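Local structure of possible substrate binding protein of ABC transporter system (Rhodopseudomonas palustris, 3N0X) at residues A[34-37]-A[38-41]; A[113-116]-A[117-121]; A[270-273]-A[274-278]. The protein probably binds branched-chain amino acids or related small ligands as the substrate-binding component of an ABC transport system. All blocks are in the same frame, centred on the assembly; numbering follows the deposited sequence.

Contact 1: A[34-37]-A[38-41]; sequences YATK and GTMT
A Schellman motif overlapping a type I' beta turn ends helix 18-35, and Thr36 supplies the acceptors, O for Thr39 and OG1 for Met40 N. Lys37, at positive phi, is the C-prime residue of the motif, and Gly38 N reaches back to the carbonyl oxygen of Glu33. The turn runs from Thr36 to Thr39, and two donors of Thr39 grip the carbonyl oxygen of Thr36. Thr39 N lies 3.0 Å from Thr36 O and approaches from above the carbonyl plane, whereas Thr39 OG1, 2.9 Å from Thr36 O, lies in that plane on a lone pair. Thr36 OG1 takes the N-H of Met40 at 2.9 Å in a bent bond (141°). With chi1 at 66°, OG1 sits between the backbone N and the carbonyl carbon, which puts Thr36 CG2 beside the backbone N, 3.5 Å from Thr41 O. The same hydroxyl also bonds to Leu32 O, joining the last helical turn to the loop. Thr39 OG1 in turn accepts from Thr41 N at 3.1 Å, forming an ST turn. Met40, a selenomethionine in this crystal, lays its side chain against Met29 and Leu32 of the helix and Ile47 of strand 45-53. The whole is a Schellman helix stop with lysine at C-prime, the glycine coming next, also at positive phi, within the type I' turn that leads into edge strand 41-42.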
loop_
_atom_site.group_PDB
_atom_site.type_symbol
_atom_site.label_atom_id
_atom_site.label_comp_id
_atom_site.label_asym_id
_atom_site.label_seq_id
_atom_site.Cartn_x
_atom_site.Cartn_y
_atom_site.Cartn_z
ATOM N N TYR A 34 -8.506 17.593 -9.294
ATOM C CA TYR A 34 -7.734 17.361 -10.527
ATOM C C TYR A 34 -8.644 16.816 -11.630
ATOM O O TYR A 34 -8.616 17.305 -12.782
ATOM C CB TYR A 34 -6.572 16.396 -10.261
ATOM C CG TYR A 34 -5.736 16.117 -11.485
ATOM C CD1 TYR A 34 -6.030 15.055 -12.329
ATOM C CD2 TYR A 34 -4.631 16.902 -11.759
ATOM C CE1 TYR A 34 -5.248 14.829 -13.486
ATOM C CE2 TYR A 34 -3.850 16.677 -12.846
ATOM C CZ TYR A 34 -4.161 15.673 -13.721
ATOM O OH TYR A 34 -3.320 15.518 -14.805
ATOM N N ALA A 35 -9.434 15.791 -11.298
ATOM C CA ALA A 35 -10.241 15.048 -12.298
ATOM C C ALA A 35 -11.272 15.926 -12.935
ATOM O O ALA A 35 -11.641 15.680 -14.081
ATOM C CB ALA A 35 -10.920 13.860 -11.645
ATOM N N THR A 36 -11.752 16.930 -12.206
ATOM C CA THR A 36 -12.845 17.792 -12.650
ATOM C C THR A 36 -12.386 19.187 -13.026
ATOM O O THR A 36 -13.219 20.088 -13.241
ATOM C CB THR A 36 -13.941 17.899 -11.552
ATOM O OG1 THR A 36 -13.440 18.575 -10.373
ATOM C CG2 THR A 36 -14.483 16.519 -11.188
ATOM N N LYS A 37 -11.059 19.395 -13.115
ATOM C CA LYS A 37 -10.481 20.707 -13.426
ATOM C C LYS A 37 -11.017 21.781 -12.500
ATOM O O LYS A 37 -11.276 22.929 -12.925
ATOM C CB LYS A 37 -10.716 21.116 -14.874
ATOM C CG LYS A 37 -10.035 20.214 -15.862
ATOM C CD LYS A 37 -10.273 20.709 -17.288
ATOM C CE LYS A 37 -9.790 19.702 -18.320
ATOM N NZ LYS A 37 -8.329 19.703 -18.415
ATOM N N GLY A 38 -11.188 21.393 -11.224
ATOM C CA GLY A 38 -11.673 22.265 -10.170
ATOM C C GLY A 38 -13.166 22.526 -10.110
ATOM O O GLY A 38 -13.599 23.290 -9.246
ATOM N N THR A 39 -13.953 21.975 -11.024
ATOM C CA THR A 39 -15.393 22.238 -11.046
ATOM C C THR A 39 -16.176 21.430 -10.018
ATOM O O THR A 39 -17.297 21.805 -9.658
ATOM C CB THR A 39 -16.033 21.965 -12.419
ATOM O OG1 THR A 39 -16.068 20.558 -12.695
ATOM C CG2 THR A 39 -15.305 22.791 -13.561
HETATM N N MSE A 40 -15.604 20.317 -9.559
HETATM C CA MSE A 40 -16.338 19.365 -8.714
HETATM C C MSE A 40 -17.687 18.937 -9.331
HETATM O O MSE A 40 -18.652 18.676 -8.625
HETATM C CB MSE A 40 -16.485 19.894 -7.266
HETATM C CG MSE A 40 -15.175 20.026 -6.512
HETATM SE SE MSE A 40 -14.248 18.311 -6.252
HETATM C CE MSE A 40 -15.383 17.543 -4.928
ATOM N N THR A 41 -17.751 18.906 -10.657
ATOM C CA THR A 41 -18.909 18.380 -11.373
ATOM C C THR A 41 -18.409 17.403 -12.405
ATOM O O THR A 41 -17.334 17.592 -12.969
ATOM C CB THR A 41 -19.739 19.445 -12.118
ATOM O OG1 THR A 41 -18.982 19.969 -13.221
ATOM C CG2 THR A 41 -20.147 20.571 -11.166
#

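Contact 2: A[113-116]-A[117-121]; sequences EKWN and RYIFR
This local contact is an Asx turn combined with a type I beta turn, placed where the loop after strand 100-102 enters strand 119-121. Asn116 supplies both acceptors. Its backbone O receives the N-H of Ile119 at 3.0 Å to close the turn, and its side-chain OD1 receives Tyr118 N at 2.9 Å, with the donor in the plane of the amide. A chi1 of 72° folds the amide back over its own backbone and brings OD1 to that N-H. OD1 also lies at the edge of the Tyr118 ring, near its plane, 3.3 Å from Tyr118 CB. The other amide atom, ND2, is hydrogen-bonded to Leu90 O of helix 83-96, and the two bonds together fix the rotation of the amide. The Ile119 side chain crosses the amide at about a right angle, with Ile119 CG1 3.6 Å from Asn116 OD1. Trp115 spans the turn from another direction: one face of its indole lies over Arg117 N, offset toward the rim, and its NE1 donates to Ile119 O at 3.2 Å in a bent bond (138°). Ile119 O also takes a bond from His333, whose ring meets Trp115 edge-to-face. Strand 119-121 then runs along strand 100-102 at the sheet border, with helix 83-96 packed on Ile119 and helix 307-314 against Tyr118 and Arg117, whose guanidinium pairs with Glu308.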
loop_
_atom_site.group_PDB
_atom_site.type_symbol
_atom_site.label_atom_id
_atom_site.label_comp_id
_atom_site.label_asym_id
_atom_site.label_seq_id
_atom_site.Cartn_x
_atom_site.Cartn_y
_atom_site.Cartn_z
ATOM N N GLU A 113 -10.050 -14.408 0.605
ATOM C CA GLU A 113 -11.039 -15.263 1.247
ATOM C C GLU A 113 -12.294 -14.516 1.677
ATOM O O GLU A 113 -13.373 -15.106 1.732
ATOM C CB GLU A 113 -10.412 -15.925 2.498
ATOM C CG GLU A 113 -9.296 -16.936 2.186
ATOM N N LYS A 114 -12.154 -13.220 1.972
ATOM C CA LYS A 114 -13.273 -12.441 2.516
ATOM C C LYS A 114 -13.888 -11.497 1.491
ATOM O O LYS A 114 -14.787 -10.711 1.795
ATOM C CB LYS A 114 -12.800 -11.634 3.730
ATOM C CG LYS A 114 -12.323 -12.508 4.869
ATOM C CD LYS A 114 -13.390 -13.379 5.414
ATOM C CE LYS A 114 -12.859 -14.367 6.442
ATOM N NZ LYS A 114 -13.946 -15.326 6.831
ATOM N N TRP A 115 -13.406 -11.588 0.260
ATOM C CA TRP A 115 -13.886 -10.738 -0.820
ATOM C C TRP A 115 -15.342 -11.030 -1.223
ATOM O O TRP A 115 -15.841 -12.145 -1.067
ATOM C CB TRP A 115 -12.987 -10.970 -2.050
ATOM C CG TRP A 115 -13.353 -10.256 -3.273
ATOM C CD1 TRP A 115 -13.000 -8.991 -3.613
ATOM C CD2 TRP A 115 -14.083 -10.791 -4.374
ATOM N NE1 TRP A 115 -13.498 -8.691 -4.862
ATOM C CE2 TRP A 115 -14.178 -9.772 -5.342
ATOM C CE3 TRP A 115 -14.726 -12.011 -4.611
ATOM C CZ2 TRP A 115 -14.846 -9.953 -6.548
ATOM C CZ3 TRP A 115 -15.416 -12.184 -5.816
ATOM C CH2 TRP A 115 -15.445 -11.156 -6.770
ATOM N N ASN A 116 -15.999 -10.003 -1.729
ATOM C CA ASN A 116 -17.249 -10.168 -2.477
ATOM C C ASN A 116 -17.273 -9.216 -3.679
ATOM O O ASN A 116 -16.431 -8.309 -3.777
ATOM C CB ASN A 116 -18.469 -10.022 -1.573
ATOM C CG ASN A 116 -18.717 -8.616 -1.138
ATOM O OD1 ASN A 116 -19.001 -7.739 -1.965
ATOM N ND2 ASN A 116 -18.637 -8.372 0.178
ATOM N N ARG A 117 -18.214 -9.468 -4.581
ATOM C CA ARG A 117 -18.278 -8.781 -5.869
ATOM C C ARG A 117 -18.424 -7.256 -5.811
ATOM O O ARG A 117 -18.173 -6.581 -6.796
ATOM C CB ARG A 117 -19.403 -9.370 -6.737
ATOM C CG ARG A 117 -20.789 -9.101 -6.194
ATOM C CD ARG A 117 -21.826 -9.990 -6.807
ATOM N NE ARG A 117 -21.951 -9.732 -8.241
ATOM C CZ ARG A 117 -22.713 -8.787 -8.773
ATOM N NH1 ARG A 117 -23.476 -8.010 -8.010
ATOM N NH2 ARG A 117 -22.727 -8.610 -10.092
ATOM N N TYR A 118 -18.863 -6.724 -4.679
ATOM C CA TYR A 118 -19.041 -5.276 -4.501
ATOM C C TYR A 118 -17.759 -4.568 -4.038
ATOM O O TYR A 118 -17.735 -3.344 -3.912
ATOM C CB TYR A 118 -20.165 -5.024 -3.473
ATOM C CG TYR A 118 -21.506 -5.547 -3.996
ATOM C CD1 TYR A 118 -22.282 -4.783 -4.834
ATOM C CD2 TYR A 118 -21.969 -6.803 -3.647
ATOM C CE1 TYR A 118 -23.473 -5.245 -5.352
ATOM C CE2 TYR A 118 -23.155 -7.280 -4.167
ATOM C CZ TYR A 118 -23.920 -6.500 -5.021
ATOM O OH TYR A 118 -25.128 -6.924 -5.567
ATOM N N ILE A 119 -16.724 -5.347 -3.785
ATOM C CA ILE A 119 -15.446 -4.854 -3.267
ATOM C C ILE A 119 -14.424 -4.665 -4.393
ATOM O O ILE A 119 -14.132 -5.592 -5.157
ATOM C CB ILE A 119 -14.863 -5.829 -2.191
ATOM C CG1 ILE A 119 -15.882 -6.164 -1.109
ATOM C CG2 ILE A 119 -13.535 -5.258 -1.581
ATOM C CD1 ILE A 119 -16.565 -4.979 -0.471
ATOM N N PHE A 120 -13.901 -3.437 -4.485
ATOM C CA PHE A 120 -12.754 -3.119 -5.314
ATOM C C PHE A 120 -11.687 -2.548 -4.375
ATOM O O PHE A 120 -11.958 -2.171 -3.242
ATOM C CB PHE A 120 -13.087 -2.125 -6.416
ATOM C CG PHE A 120 -13.966 -2.680 -7.514
ATOM C CD1 PHE A 120 -15.346 -2.870 -7.304
ATOM C CD2 PHE A 120 -13.425 -3.084 -8.708
ATOM C CE1 PHE A 120 -16.135 -3.388 -8.318
ATOM C CE2 PHE A 120 -14.216 -3.585 -9.713
ATOM C CZ PHE A 120 -15.561 -3.748 -9.520
ATOM N N ARG A 121 -10.445 -2.522 -4.829
ATOM C CA ARG A 121 -9.373 -1.982 -3.986
ATOM C C ARG A 121 -8.368 -1.216 -4.809
ATOM O O ARG A 121 -7.734 -1.787 -5.686
ATOM C CB ARG A 121 -8.650 -3.080 -3.202
ATOM C CG ARG A 121 -7.456 -2.493 -2.424
ATOM C CD ARG A 121 -7.079 -3.202 -1.198
ATOM N NE ARG A 121 -6.831 -4.631 -1.381
ATOM C CZ ARG A 121 -6.613 -5.450 -0.343
ATOM N NH1 ARG A 121 -6.578 -4.964 0.859
ATOM N NH2 ARG A 121 -6.463 -6.762 -0.519
#

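Contact 3: A[270-273]-A[274-278]; sequences VTEH and QKRFN
His273 and Phe277, one helical turn apart, form an edge-to-face aromatic pair in which CD2 of the phenyl stands over the centre of the imidazole face. Phe277 CD2 lies 3.6 Å from His273 NE2. The ring centroids are 4.8 Å apart, and the planes are inclined at 66°, a tilted T-shape. The two first torsions set this up: His273 has CG anti to its backbone N (chi1 -163°), whereas Phe277 has CG beside its own. The histidine is also held through ND1, which is hydrogen-bonded to Ala279 O, just past the helix end, and the phenyl carries Arg276 CB over one face. The backbone adds a bond from Phe277 N to His273 O (3.0 Å). One residue earlier, Glu272 OE2 forms a salt bridge with Arg276 NE at 2.7 Å, although Glu272 was deposited in two conformers and this detail is doubtful. The Arg276 guanidinium has a further partner in Glu33. Asn278, at positive phi, then leaves the helix. Helix 264-277 thus lies on helix 18-35, where Met30 touches Glu272, His273 and Arg276 and Thr26 meets Phe277, while Val270 packs on the loop residues Tyr256, Tyr258 and Pro281.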
loop_
_atom_site.group_PDB
_atom_site.type_symbol
_atom_site.label_atom_id
_atom_site.label_comp_id
_atom_site.label_asym_id
_atom_site.label_seq_id
_atom_site.Cartn_x
_atom_site.Cartn_y
_atom_site.Cartn_z
ATOM N N VAL A 270 2.405 16.886 -6.172
ATOM C CA VAL A 270 3.563 17.261 -5.378
ATOM C C VAL A 270 3.678 18.787 -5.277
ATOM O O VAL A 270 3.846 19.363 -4.187
ATOM C CB VAL A 270 4.860 16.596 -5.871
ATOM C CG1 VAL A 270 6.055 17.227 -5.093
ATOM C CG2 VAL A 270 4.799 15.087 -5.657
ATOM N N THR A 271 3.577 19.474 -6.401
ATOM C CA THR A 271 3.741 20.918 -6.405
ATOM C C THR A 271 2.663 21.627 -5.604
ATOM O O THR A 271 2.940 22.511 -4.756
ATOM C CB THR A 271 3.761 21.420 -7.831
ATOM O OG1 THR A 271 4.898 20.855 -8.496
ATOM C CG2 THR A 271 3.857 22.951 -7.879
ATOM N N GLU A 272 1.419 21.215 -5.807
ATOM C CA GLU A 272 0.317 21.877 -5.138
ATOM C C GLU A 272 0.247 21.528 -3.667
ATOM O O GLU A 272 -0.120 22.350 -2.844
ATOM C CB GLU A 272 -0.985 21.526 -5.855
ATOM C CG GLU A 272 -2.099 22.450 -5.528
ATOM C CD GLU A 272 -1.833 23.930 -5.868
ATOM O OE1 GLU A 272 -1.280 24.235 -6.947
ATOM O OE2 GLU A 272 -2.208 24.770 -5.044
ATOM N N HIS A 273 0.585 20.286 -3.330
ATOM C CA HIS A 273 0.593 19.862 -1.932
ATOM C C HIS A 273 1.642 20.660 -1.181
ATOM O O HIS A 273 1.413 21.119 -0.057
ATOM C CB HIS A 273 0.835 18.352 -1.823
ATOM C CG HIS A 273 0.476 17.757 -0.488
ATOM N ND1 HIS A 273 1.295 17.863 0.618
ATOM C CD2 HIS A 273 -0.617 17.051 -0.080
ATOM C CE1 HIS A 273 0.737 17.231 1.639
ATOM N NE2 HIS A 273 -0.423 16.726 1.250
ATOM N N GLN A 274 2.786 20.886 -1.798
ATOM C CA GLN A 274 3.842 21.669 -1.121
ATOM C C GLN A 274 3.415 23.111 -0.963
ATOM O O GLN A 274 3.658 23.718 0.090
ATOM C CB GLN A 274 5.190 21.583 -1.851
ATOM C CG GLN A 274 6.384 22.144 -1.001
ATOM C CD GLN A 274 6.837 21.195 0.098
ATOM O OE1 GLN A 274 6.635 19.982 0.018
ATOM N NE2 GLN A 274 7.450 21.758 1.150
ATOM N N LYS A 275 2.753 23.676 -1.970
ATOM C CA LYS A 275 2.285 25.078 -1.896
ATOM C C LYS A 275 1.229 25.271 -0.790
ATOM O O LYS A 275 1.266 26.271 -0.048
ATOM C CB LYS A 275 1.690 25.509 -3.233
ATOM C CG LYS A 275 1.124 26.903 -3.238
ATOM C CD LYS A 275 0.634 27.318 -4.606
ATOM C CE LYS A 275 0.018 28.724 -4.571
ATOM N NZ LYS A 275 -0.423 29.137 -5.970
ATOM N N ARG A 276 0.293 24.326 -0.674
ATOM C CA ARG A 276 -0.813 24.437 0.268
ATOM C C ARG A 276 -0.458 24.110 1.710
ATOM O O ARG A 276 -1.013 24.723 2.638
ATOM C CB ARG A 276 -1.978 23.541 -0.198
ATOM C CG ARG A 276 -2.554 24.007 -1.506
ATOM C CD ARG A 276 -3.638 23.051 -2.089
ATOM N NE ARG A 276 -3.927 23.423 -3.489
ATOM C CZ ARG A 276 -4.888 22.871 -4.238
ATOM N NH1 ARG A 276 -5.696 21.962 -3.731
ATOM N NH2 ARG A 276 -5.042 23.267 -5.499
ATOM N N PHE A 277 0.435 23.136 1.893
ATOM C CA PHE A 277 0.697 22.504 3.183
ATOM C C PHE A 277 2.170 22.555 3.634
ATOM O O PHE A 277 2.484 22.169 4.768
ATOM C CB PHE A 277 0.180 21.066 3.165
ATOM C CG PHE A 277 -1.229 20.951 2.657
ATOM C CD1 PHE A 277 -2.273 21.660 3.267
ATOM C CD2 PHE A 277 -1.530 20.171 1.578
ATOM C CE1 PHE A 277 -3.584 21.581 2.761
ATOM C CE2 PHE A 277 -2.825 20.091 1.093
ATOM C CZ PHE A 277 -3.843 20.782 1.679
ATOM N N ASN A 278 3.060 23.028 2.768
ATOM C CA ASN A 278 4.499 23.076 3.048
ATOM C C ASN A 278 5.111 21.741 3.462
ATOM O O ASN A 278 6.015 21.678 4.308
ATOM C CB ASN A 278 4.769 24.160 4.087
ATOM C CG ASN A 278 4.186 25.494 3.673
ATOM O OD1 ASN A 278 3.356 26.069 4.383
ATOM N ND2 ASN A 278 4.645 26.002 2.536
#

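How the contacts relate
Along the chain the contacts follow in series, contact 1, contact 2, contact 3. Contacts 1 and 2 sit at the two borders of the same mixed six-stranded sheet: contact 1 leads into its edge strand 41-42, while contact 2 runs into the other edge strand, 119-121. Their centres are 29 Å apart. Contact 3 lies on a different helix, but on the same side of the chain's centre as contact 1, with centres 18 Å apart and nearest atoms about 8 Å apart. Helix 18-35 joins them, ending in contact 1 and carrying helix 264-277. Contacts 2 and 3 have centres 34 Å apart, the widest separation of the three. A late chain segment is thus brought back against helix 18-35, which belongs with the N-terminal part of the chain.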